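Beta-1,3-glucosyltransferase (Paecilomyces sp. J18, PDB 5JVV) is a fungal carbohydrate-active enzyme, probably of glycoside hydrolase family 16, built as a beta-jelly-roll sandwich of two facing curved sheets. Local coordinates at residues S52-T62 with P281-N292; G95-A103 with W251-C262. All coordinates share one frame; numbering follows the deposited sequence.

Contact 1 of 2, residues S52-T62 with P281-N292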
loop_
_atom_site.group_PDB
_atom_site.type_symbol
_atom_site.label_atom_id
_atom_site.label_comp_id
_atom_site.label_asym_id
_atom_site.label_seq_id
_atom_site.Cartn_x
_atom_site.Cartn_y
_atom_site.Cartn_z
ATOM N N SER A 52 -13.187 2.742 13.042
ATOM C CA SER A 52 -12.125 2.633 12.048
ATOM C C SER A 52 -11.565 4.006 11.708
ATOM O O SER A 52 -12.153 5.032 12.064
ATOM C CB SER A 52 -12.669 1.990 10.782
ATOM O OG SER A 52 -13.722 2.785 10.272
ATOM N N VAL A 53 -10.429 4.017 11.022
ATOM C CA VAL A 53 -9.808 5.250 10.569
ATOM C C VAL A 53 -10.000 5.418 9.061
ATOM O O VAL A 53 -9.702 4.515 8.276
ATOM C CB VAL A 53 -8.304 5.269 10.920
ATOM C CG1 VAL A 53 -7.607 6.442 10.230
ATOM C CG2 VAL A 53 -8.118 5.348 12.428
ATOM N N TYR A 54 -10.505 6.583 8.672
ATOM C CA TYR A 54 -10.708 6.944 7.278
ATOM C C TYR A 54 -9.574 7.864 6.833
ATOM O O TYR A 54 -9.307 8.887 7.479
ATOM C CB TYR A 54 -12.062 7.660 7.137
ATOM C CG TYR A 54 -12.344 8.322 5.797
ATOM C CD1 TYR A 54 -13.172 7.708 4.859
ATOM C CD2 TYR A 54 -11.825 9.574 5.487
ATOM C CE1 TYR A 54 -13.445 8.305 3.641
ATOM C CE2 TYR A 54 -12.095 10.183 4.269
ATOM C CZ TYR A 54 -12.910 9.541 3.351
ATOM O OH TYR A 54 -13.185 10.136 2.135
ATOM N N LEU A 55 -8.904 7.488 5.747
ATOM C CA LEU A 55 -7.916 8.348 5.082
ATOM C C LEU A 55 -8.353 8.505 3.632
ATOM O O LEU A 55 -8.253 7.567 2.847
ATOM C CB LEU A 55 -6.525 7.717 5.118
ATOM C CG LEU A 55 -6.018 7.110 6.426
ATOM C CD1 LEU A 55 -4.704 6.382 6.167
ATOM C CD2 LEU A 55 -5.861 8.196 7.508
ATOM N N GLY A 56 -8.830 9.689 3.277
ATOM C CA GLY A 56 -9.377 9.920 1.956
ATOM C C GLY A 56 -8.705 11.073 1.244
ATOM O O GLY A 56 -7.655 11.559 1.675
ATOM N N VAL A 57 -9.317 11.506 0.153
ATOM C CA VAL A 57 -8.756 12.570 -0.674
ATOM C C VAL A 57 -9.818 13.631 -0.941
ATOM O O VAL A 57 -10.996 13.444 -0.635
ATOM C CB VAL A 57 -8.209 12.020 -2.019
ATOM C CG1 VAL A 57 -7.184 10.913 -1.775
ATOM C CG2 VAL A 57 -9.347 11.514 -2.915
ATOM N N ASP A 58 -9.408 14.758 -1.511
ATOM C CA ASP A 58 -10.351 15.784 -1.924
ATOM C C ASP A 58 -11.161 15.230 -3.099
ATOM O O ASP A 58 -10.614 14.999 -4.171
ATOM C CB ASP A 58 -9.550 17.024 -2.355
ATOM C CG ASP A 58 -10.416 18.162 -2.869
ATOM O OD1 ASP A 58 -11.575 17.949 -3.281
ATOM O OD2 ASP A 58 -9.903 19.302 -2.896
ATOM N N HIS A 59 -12.451 14.990 -2.887
ATOM C CA HIS A 59 -13.327 14.529 -3.963
ATOM C C HIS A 59 -14.409 15.559 -4.263
ATOM O O HIS A 59 -15.502 15.223 -4.733
ATOM C CB HIS A 59 -13.952 13.165 -3.625
ATOM C CG HIS A 59 -14.680 13.127 -2.315
ATOM N ND1 HIS A 59 -15.979 13.586 -2.160
ATOM C CD2 HIS A 59 -14.304 12.676 -1.096
ATOM C CE1 HIS A 59 -16.359 13.416 -0.912
ATOM N NE2 HIS A 59 -15.360 12.864 -0.238
ATOM N N THR A 60 -14.082 16.820 -4.003
ATOM C CA THR A 60 -15.030 17.928 -4.120
ATOM C C THR A 60 -14.613 18.959 -5.165
ATOM O O THR A 60 -15.418 19.391 -6.000
ATOM C CB THR A 60 -15.154 18.638 -2.755
ATOM O OG1 THR A 60 -15.734 17.732 -1.805
ATOM C CG2 THR A 60 -16.030 19.873 -2.862
ATOM N N ASN A 61 -13.345 19.353 -5.114
ATOM C CA ASN A 61 -12.883 20.499 -5.889
ATOM C C ASN A 61 -12.313 20.158 -7.256
ATOM O O ASN A 61 -11.624 19.152 -7.424
ATOM C CB ASN A 61 -11.840 21.279 -5.085
ATOM C CG ASN A 61 -12.411 21.858 -3.802
ATOM O OD1 ASN A 61 -13.261 22.754 -3.834
ATOM N ND2 ASN A 61 -11.943 21.357 -2.670
ATOM N N THR A 62 -12.598 21.024 -8.226
ATOM C CA THR A 62 -11.988 20.964 -9.550
ATOM C C THR A 62 -10.688 21.754 -9.463
ATOM O O THR A 62 -10.651 22.819 -8.842
ATOM C CB THR A 62 -12.937 21.589 -10.586
ATOM O OG1 THR A 62 -14.144 20.809 -10.664
ATOM C CG2 THR A 62 -12.287 21.668 -11.951
ATOM N N PRO A 281 -13.335 15.445 -9.806
ATOM C CA PRO A 281 -13.233 15.192 -8.362
ATOM C C PRO A 281 -14.184 14.107 -7.846
ATOM O O PRO A 281 -13.782 13.322 -6.984
ATOM C CB PRO A 281 -13.598 16.549 -7.746
ATOM C CG PRO A 281 -14.380 17.269 -8.823
ATOM C CD PRO A 281 -13.699 16.847 -10.092
ATOM N N GLU A 282 -15.403 14.038 -8.376
ATOM C CA GLU A 282 -16.386 13.058 -7.894
ATOM C C GLU A 282 -15.954 11.604 -8.114
ATOM O O GLU A 282 -16.399 10.702 -7.402
ATOM C CB GLU A 282 -17.757 13.316 -8.530
ATOM C CG GLU A 282 -18.893 12.473 -7.964
ATOM C CD GLU A 282 -19.105 12.688 -6.477
ATOM O OE1 GLU A 282 -19.256 11.679 -5.752
ATOM O OE2 GLU A 282 -19.126 13.862 -6.037
ATOM N N GLU A 283 -15.074 11.374 -9.085
ATOM C CA GLU A 283 -14.575 10.028 -9.355
ATOM C C GLU A 283 -13.692 9.510 -8.231
ATOM O O GLU A 283 -13.345 8.326 -8.195
ATOM C CB GLU A 283 -13.801 9.996 -10.676
ATOM C CG GLU A 283 -14.673 10.183 -11.897
ATOM C CD GLU A 283 -14.783 8.920 -12.731
ATOM O OE1 GLU A 283 -15.208 9.023 -13.901
ATOM O OE2 GLU A 283 -14.444 7.827 -12.219
ATOM N N PHE A 284 -13.349 10.386 -7.290
ATOM C CA PHE A 284 -12.417 10.005 -6.221
ATOM C C PHE A 284 -13.070 9.805 -4.869
ATOM O O PHE A 284 -12.390 9.670 -3.842
ATOM C CB PHE A 284 -11.256 11.006 -6.174
ATOM C CG PHE A 284 -10.463 10.997 -7.439
ATOM C CD1 PHE A 284 -9.503 10.020 -7.643
ATOM C CD2 PHE A 284 -10.759 11.880 -8.466
ATOM C CE1 PHE A 284 -8.787 9.957 -8.835
ATOM C CE2 PHE A 284 -10.065 11.828 -9.655
ATOM C CZ PHE A 284 -9.076 10.860 -9.845
ATOM N N LYS A 285 -14.393 9.747 -4.859
ATOM C CA LYS A 285 -15.109 9.477 -3.621
ATOM C C LYS A 285 -14.689 8.130 -3.042
ATOM O O LYS A 285 -14.644 7.959 -1.823
ATOM C CB LYS A 285 -16.618 9.523 -3.854
ATOM C CG LYS A 285 -17.420 9.578 -2.575
ATOM C CD LYS A 285 -18.852 10.019 -2.832
ATOM C CE LYS A 285 -19.692 9.807 -1.591
ATOM N NZ LYS A 285 -19.531 8.417 -1.080
ATOM N N GLU A 286 -14.358 7.176 -3.916
ATOM C CA GLU A 286 -13.967 5.843 -3.455
ATOM C C GLU A 286 -12.462 5.691 -3.275
ATOM O O GLU A 286 -11.990 4.601 -2.977
ATOM C CB GLU A 286 -14.470 4.755 -4.420
ATOM C CG GLU A 286 -15.960 4.481 -4.334
ATOM C CD GLU A 286 -16.340 3.822 -3.025
ATOM O OE1 GLU A 286 -15.822 2.717 -2.753
ATOM O OE2 GLU A 286 -17.143 4.414 -2.273
ATOM N N ALA A 287 -11.710 6.774 -3.450
ATOM C CA ALA A 287 -10.265 6.716 -3.272
ATOM C C ALA A 287 -9.906 6.973 -1.816
ATOM O O ALA A 287 -9.269 7.974 -1.494
ATOM C CB ALA A 287 -9.569 7.727 -4.198
ATOM N N TYR A 288 -10.314 6.060 -0.934
ATOM C CA TYR A 288 -10.012 6.184 0.490
ATOM C C TYR A 288 -9.635 4.869 1.131
ATOM O O TYR A 288 -10.045 3.805 0.676
ATOM C CB TYR A 288 -11.183 6.808 1.262
ATOM C CG TYR A 288 -12.433 5.957 1.394
ATOM C CD1 TYR A 288 -12.601 5.086 2.467
ATOM C CD2 TYR A 288 -13.471 6.074 0.478
ATOM C CE1 TYR A 288 -13.760 4.334 2.604
ATOM C CE2 TYR A 288 -14.632 5.330 0.602
ATOM C CZ TYR A 288 -14.765 4.458 1.670
ATOM O OH TYR A 288 -15.916 3.712 1.812
ATOM N N TRP A 289 -8.828 4.962 2.181
ATOM C CA TRP A 289 -8.562 3.830 3.063
ATOM C C TRP A 289 -9.529 3.882 4.233
ATOM O O TRP A 289 -9.815 4.959 4.770
ATOM C CB TRP A 289 -7.145 3.923 3.640
ATOM C CG TRP A 289 -6.052 3.837 2.647
ATOM C CD1 TRP A 289 -5.474 4.871 1.970
ATOM C CD2 TRP A 289 -5.357 2.653 2.244
ATOM N NE1 TRP A 289 -4.476 4.404 1.151
ATOM C CE2 TRP A 289 -4.377 3.043 1.308
ATOM C CE3 TRP A 289 -5.471 1.297 2.578
ATOM C CZ2 TRP A 289 -3.530 2.130 0.692
ATOM C CZ3 TRP A 289 -4.614 0.388 1.963
ATOM C CH2 TRP A 289 -3.659 0.812 1.032
ATOM N N GLU A 290 -10.028 2.720 4.645
ATOM C CA GLU A 290 -10.707 2.618 5.934
ATOM C C GLU A 290 -10.016 1.487 6.653
ATOM O O GLU A 290 -10.110 0.323 6.254
ATOM C CB GLU A 290 -12.208 2.356 5.810
ATOM C CG GLU A 290 -12.881 2.355 7.181
ATOM C CD GLU A 290 -14.397 2.348 7.132
ATOM O OE1 GLU A 290 -14.975 2.547 6.043
ATOM O OE2 GLU A 290 -15.011 2.140 8.201
ATOM N N ILE A 291 -9.287 1.838 7.700
ATOM C CA ILE A 291 -8.447 0.875 8.393
ATOM C C ILE A 291 -9.061 0.549 9.746
ATOM O O ILE A 291 -9.269 1.437 10.575
ATOM C CB ILE A 291 -7.018 1.431 8.571
ATOM C CG1 ILE A 291 -6.381 1.680 7.199
ATOM C CG2 ILE A 291 -6.161 0.477 9.408
ATOM C CD1 ILE A 291 -5.277 2.736 7.198
ATOM N N ASN A 292 -9.373 -0.724 9.968
ATOM C CA ASN A 292 -9.915 -1.156 11.257
ATOM C C ASN A 292 -8.856 -1.171 12.349
ATOM O O ASN A 292 -9.054 -0.608 13.430
ATOM C CB ASN A 292 -10.548 -2.543 11.142
ATOM C CG ASN A 292 -11.941 -2.489 10.584
ATOM O OD1 ASN A 292 -12.703 -1.561 10.872
ATOM N ND2 ASN A 292 -12.293 -3.482 9.778
HETATM O O HOH W 1 -11.901 10.067 -0.782
HETATM O O HOH W 2 -15.241 9.376 0.426
HETATM O O HOH W 3 -6.794 7.597 0.032
HETATM O O HOH W 4 -18.265 14.235 -3.564
#

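Contact 2 of 2, residues G95-A103 with W251-C262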
loop_
_atom_site.group_PDB
_atom_site.type_symbol
_atom_site.label_atom_id
_atom_site.label_comp_id
_atom_site.label_asym_id
_atom_site.label_seq_id
_atom_site.Cartn_x
_atom_site.Cartn_y
_atom_site.Cartn_z
ATOM N N GLY A 95 -10.073 2.720 -4.568
ATOM C CA GLY A 95 -10.647 1.857 -5.581
ATOM C C GLY A 95 -9.880 1.806 -6.883
ATOM O O GLY A 95 -8.823 2.428 -7.050
ATOM N N SER A 96 -10.427 1.030 -7.811
ATOM C CA SER A 96 -9.858 0.899 -9.140
ATOM C C SER A 96 -10.325 2.106 -9.930
ATOM O O SER A 96 -11.391 2.090 -10.544
ATOM C CB SER A 96 -10.352 -0.402 -9.765
ATOM O OG SER A 96 -9.943 -1.501 -8.956
ATOM N N ILE A 97 -9.519 3.165 -9.884
ATOM C CA ILE A 97 -9.928 4.500 -10.307
ATOM C C ILE A 97 -8.804 5.121 -11.129
ATOM O O ILE A 97 -7.658 5.101 -10.703
ATOM C CB ILE A 97 -10.198 5.398 -9.074
ATOM C CG1 ILE A 97 -11.332 4.832 -8.211
ATOM C CG2 ILE A 97 -10.500 6.836 -9.500
ATOM C CD1 ILE A 97 -11.339 5.397 -6.790
ATOM N N CYS A 98 -9.128 5.687 -12.297
ATOM C CA CYS A 98 -8.118 6.299 -13.148
ATOM C C CYS A 98 -7.352 7.384 -12.406
ATOM O O CYS A 98 -7.952 8.259 -11.771
ATOM C CB CYS A 98 -8.765 6.876 -14.400
ATOM S SG CYS A 98 -9.410 5.617 -15.517
ATOM N N GLY A 99 -6.025 7.292 -12.459
ATOM C CA GLY A 99 -5.156 8.252 -11.802
ATOM C C GLY A 99 -4.657 7.843 -10.430
ATOM O O GLY A 99 -3.610 8.323 -9.998
ATOM N N ALA A 100 -5.391 6.970 -9.740
ATOM C CA ALA A 100 -5.063 6.636 -8.350
ATOM C C ALA A 100 -3.811 5.767 -8.211
ATOM O O ALA A 100 -3.506 4.919 -9.065
ATOM C CB ALA A 100 -6.254 5.963 -7.667
ATOM N N TRP A 101 -3.085 5.974 -7.119
ATOM C CA TRP A 101 -1.891 5.181 -6.820
ATOM C C TRP A 101 -1.760 5.026 -5.307
ATOM O O TRP A 101 -0.992 5.739 -4.656
ATOM C CB TRP A 101 -0.654 5.848 -7.442
ATOM C CG TRP A 101 0.652 5.115 -7.240
ATOM C CD1 TRP A 101 0.849 3.905 -6.613
ATOM C CD2 TRP A 101 1.942 5.557 -7.668
ATOM N NE1 TRP A 101 2.187 3.585 -6.629
ATOM C CE2 TRP A 101 2.875 4.582 -7.271
ATOM C CE3 TRP A 101 2.397 6.686 -8.354
ATOM C CZ2 TRP A 101 4.244 4.706 -7.530
ATOM C CZ3 TRP A 101 3.756 6.814 -8.607
ATOM C CH2 TRP A 101 4.663 5.824 -8.206
ATOM N N PRO A 102 -2.525 4.090 -4.735
ATOM C CA PRO A 102 -2.470 3.811 -3.301
ATOM C C PRO A 102 -1.328 2.859 -2.955
ATOM O O PRO A 102 -0.904 2.044 -3.792
ATOM C CB PRO A 102 -3.800 3.106 -3.053
ATOM C CG PRO A 102 -4.009 2.308 -4.321
ATOM C CD PRO A 102 -3.496 3.220 -5.427
ATOM N N ALA A 103 -0.842 2.947 -1.721
ATOM C CA ALA A 103 0.187 2.011 -1.265
ATOM C C ALA A 103 0.198 1.841 0.238
ATOM O O ALA A 103 0.052 2.805 0.986
ATOM C CB ALA A 103 1.561 2.460 -1.751
ATOM N N TRP A 251 4.731 6.061 -11.765
ATOM C CA TRP A 251 4.129 4.813 -12.211
ATOM C C TRP A 251 2.755 5.060 -12.823
ATOM O O TRP A 251 2.590 4.871 -14.027
ATOM C CB TRP A 251 4.068 3.785 -11.069
ATOM C CG TRP A 251 3.541 2.436 -11.496
ATOM C CD1 TRP A 251 3.307 2.008 -12.775
ATOM C CD2 TRP A 251 3.192 1.337 -10.638
ATOM N NE1 TRP A 251 2.819 0.723 -12.760
ATOM C CE2 TRP A 251 2.737 0.290 -11.464
ATOM C CE3 TRP A 251 3.186 1.154 -9.250
ATOM C CZ2 TRP A 251 2.296 -0.938 -10.950
ATOM C CZ3 TRP A 251 2.754 -0.061 -8.740
ATOM C CH2 TRP A 251 2.315 -1.091 -9.588
ATOM N N ALA A 252 1.782 5.486 -12.011
ATOM C CA ALA A 252 0.411 5.642 -12.493
ATOM C C ALA A 252 0.332 6.523 -13.742
ATOM O O ALA A 252 -0.424 6.218 -14.670
ATOM C CB ALA A 252 -0.507 6.204 -11.392
ATOM N N GLY A 253 1.101 7.614 -13.742
ATOM C CA GLY A 253 1.113 8.565 -14.845
ATOM C C GLY A 253 1.731 8.040 -16.131
ATOM O O GLY A 253 1.321 8.424 -17.221
ATOM N N SER A 254 2.708 7.149 -16.012
ATOM C CA SER A 254 3.401 6.654 -17.198
ATOM C C SER A 254 2.646 5.524 -17.899
ATOM O O SER A 254 2.741 5.383 -19.120
ATOM C CB SER A 254 4.827 6.222 -16.850
ATOM O OG SER A 254 4.814 5.143 -15.944
ATOM N N VAL A 255 1.896 4.724 -17.143
ATOM C CA VAL A 255 1.148 3.601 -17.731
ATOM C C VAL A 255 -0.334 3.917 -17.939
ATOM O O VAL A 255 -1.085 3.112 -18.498
ATOM C CB VAL A 255 1.325 2.293 -16.919
ATOM C CG1 VAL A 255 2.817 1.933 -16.819
ATOM C CG2 VAL A 255 0.691 2.422 -15.523
ATOM N N TYR A 256 -0.745 5.106 -17.509
ATOM C CA TYR A 256 -2.124 5.565 -17.658
ATOM C C TYR A 256 -2.589 5.436 -19.108
ATOM O O TYR A 256 -1.921 5.915 -20.031
ATOM C CB TYR A 256 -2.212 7.036 -17.221
ATOM C CG TYR A 256 -3.599 7.651 -17.294
ATOM C CD1 TYR A 256 -4.071 8.201 -18.476
ATOM C CD2 TYR A 256 -4.416 7.717 -16.170
ATOM C CE1 TYR A 256 -5.326 8.771 -18.553
ATOM C CE2 TYR A 256 -5.679 8.297 -16.239
ATOM C CZ TYR A 256 -6.115 8.826 -17.430
ATOM O OH TYR A 256 -7.361 9.400 -17.543
ATOM N N GLY A 257 -3.731 4.783 -19.305
ATOM C CA GLY A 257 -4.349 4.697 -20.614
ATOM C C GLY A 257 -4.072 3.389 -21.338
ATOM O O GLY A 257 -4.661 3.137 -22.393
ATOM N N GLN A 258 -3.189 2.553 -20.793
ATOM C CA GLN A 258 -2.899 1.260 -21.417
ATOM C C GLN A 258 -3.726 0.153 -20.781
ATOM O O GLN A 258 -3.513 -0.186 -19.608
ATOM C CB GLN A 258 -1.417 0.902 -21.272
ATOM C CG GLN A 258 -0.451 1.838 -21.942
ATOM C CD GLN A 258 0.976 1.503 -21.569
ATOM O OE1 GLN A 258 1.383 0.335 -21.589
ATOM N NE2 GLN A 258 1.735 2.515 -21.196
ATOM N N SER A 259 -4.673 -0.396 -21.545
ATOM C CA SER A 259 -5.506 -1.505 -21.072
ATOM C C SER A 259 -6.197 -1.243 -19.750
ATOM O O SER A 259 -6.411 -2.165 -18.958
ATOM C CB SER A 259 -4.668 -2.771 -20.945
ATOM O OG SER A 259 -4.128 -3.108 -22.198
ATOM N N ASP A 260 -6.559 0.009 -19.500
ATOM C CA ASP A 260 -7.144 0.338 -18.215
ATOM C C ASP A 260 -8.455 1.100 -18.337
ATOM O O ASP A 260 -9.067 1.442 -17.326
ATOM C CB ASP A 260 -6.145 1.106 -17.335
ATOM C CG ASP A 260 -5.693 2.410 -17.947
ATOM O OD1 ASP A 260 -6.197 2.796 -19.026
ATOM O OD2 ASP A 260 -4.825 3.060 -17.320
ATOM N N SER A 261 -8.872 1.364 -19.579
ATOM C CA SER A 261 -10.113 2.098 -19.874
ATOM C C SER A 261 -10.042 3.572 -19.470
ATOM O O SER A 261 -11.069 4.258 -19.402
ATOM C CB SER A 261 -11.344 1.426 -19.244
ATOM O OG SER A 261 -11.556 0.130 -19.783
ATOM N N CYS A 262 -8.833 4.065 -19.220
ATOM C CA CYS A 262 -8.664 5.461 -18.831
ATOM C C CYS A 262 -8.450 6.325 -20.067
ATOM O O CYS A 262 -7.647 5.989 -20.933
ATOM C CB CYS A 262 -7.499 5.598 -17.850
ATOM S SG CYS A 262 -7.759 4.723 -16.286
#

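Contact 1 of 2, residues S52-T62 with P281-N292
Leu55 O is gripped twice over: Trp289 N donates to it across 2.7 Å, and water 3 supplies a second, longer hydrogen bond while also donating to Ala287 O. The CA-H of Tyr288 closes in on the same oxygen. This is a worked example of antiparallel pairing in a jelly-roll sandwich, strand 53-55 running against the start of strand 289-297. Val53 with Ile291 and Leu55 with Trp289 are hydrogen-bonded pairs; Tyr54 with Glu290, between them, is a non-hydrogen-bonded one. Those four hydrogen-bonded residues turn to one buried face, where Leu55 CD1 meets Ile291 CD1 at 3.8 Å and Leu55 packs on Val73 and Leu75 of the second sheet.

On the other face, the extended chain of Glu290 carries OE2 to within 2.5 Å of Ser52 OG, which donates to it on the anti side; Thr48 also bonds that hydroxyl. Tyr54 has CG opposite its backbone N (chi1 170°), which swings the ring along the strand to put CE1 over the rim of the Tyr288 face, 3.4 Å from Tyr288 CG. The planes lie 29° apart, displaced so far that little of one ring covers the other. Past the rings Tyr54 OH is hydrogen-bonded to two waters; water 1 accepts from Val57 N, and water 2 donates to Lys285 O.

Farther along, Lys285 CG sits over the His59 ring, whose ND1 shares water 4 with Glu282 OE2. Asp58 OD1 accepts from Thr60 N, an Asx turn, and from Asn61 N, extending it to an Asx motif; Asn61 O meets Pro281 CB at 3.3 Å.

Contact 2 of 2, residues G95-A103 with W251-C262
Cys98 and Cys262 join their loops covalently, SG to SG at 2.0 Å, through a left-handed disulfide (chi3 -95°). The first torsions are nearly equal, each sulfur beside its own backbone N and opposite the carbonyl carbon. The Tyr256 ring lies against the bridge: Cys262 CB rests over the rim of one ring face, Cys98 CB approaches Tyr256 CE2 at 3.9 Å, and Gly99 N lies at the ring edge.

A second cluster ties the start of strand 100-107 to helix 249-255. With CG swung away from the backbone N (chi1 -179°), Trp101 brings one face of its indole against the helix backbone at Trp251 and Ala252, and Trp251 CB sits over the six-membered ring, 3.7 Å from the centroid, a CH-pi contact. The Trp251 indole turns an edge to the five-membered ring of Trp101 in an offset edge-to-face pair, planes at 84°. Ala252 CB packs on Trp101 CB at 4.0 Å. Trp101 NE1 donates to Glu121 OE2; Glu121 closes an ExDxxE sequence on strand 116-121, consistent with family 16.

No hydrogen bond spans the segments: one covalent bond and apolar packing hold them, while Trp101 NE1 and Gly99 N are satisfied elsewhere, by Glu121 and Asn124.

How the contacts relate
The two contacts illustrate how chemistry follows the elements being joined. Contact 1 is partly buried: its backbone hydrogen bonds pair strands within one sheet, apolar on the inner face, with polar side chains and bridging waters elsewhere. Contact 2 is mostly buried and joins the other sheet to a helix and loop through a disulfide and aromatic rings. Their centres lie 16 Å apart, yet they touch: Gly95 N probably donates to Glu286 O, and Phe284 CZ packs against Cys98 O at 3.4 Å. Helix 269-279 serves both, since Phe276 meets Phe284 and Cys98 alike. In sequence, both segments of contact 2 fall between those of contact 1.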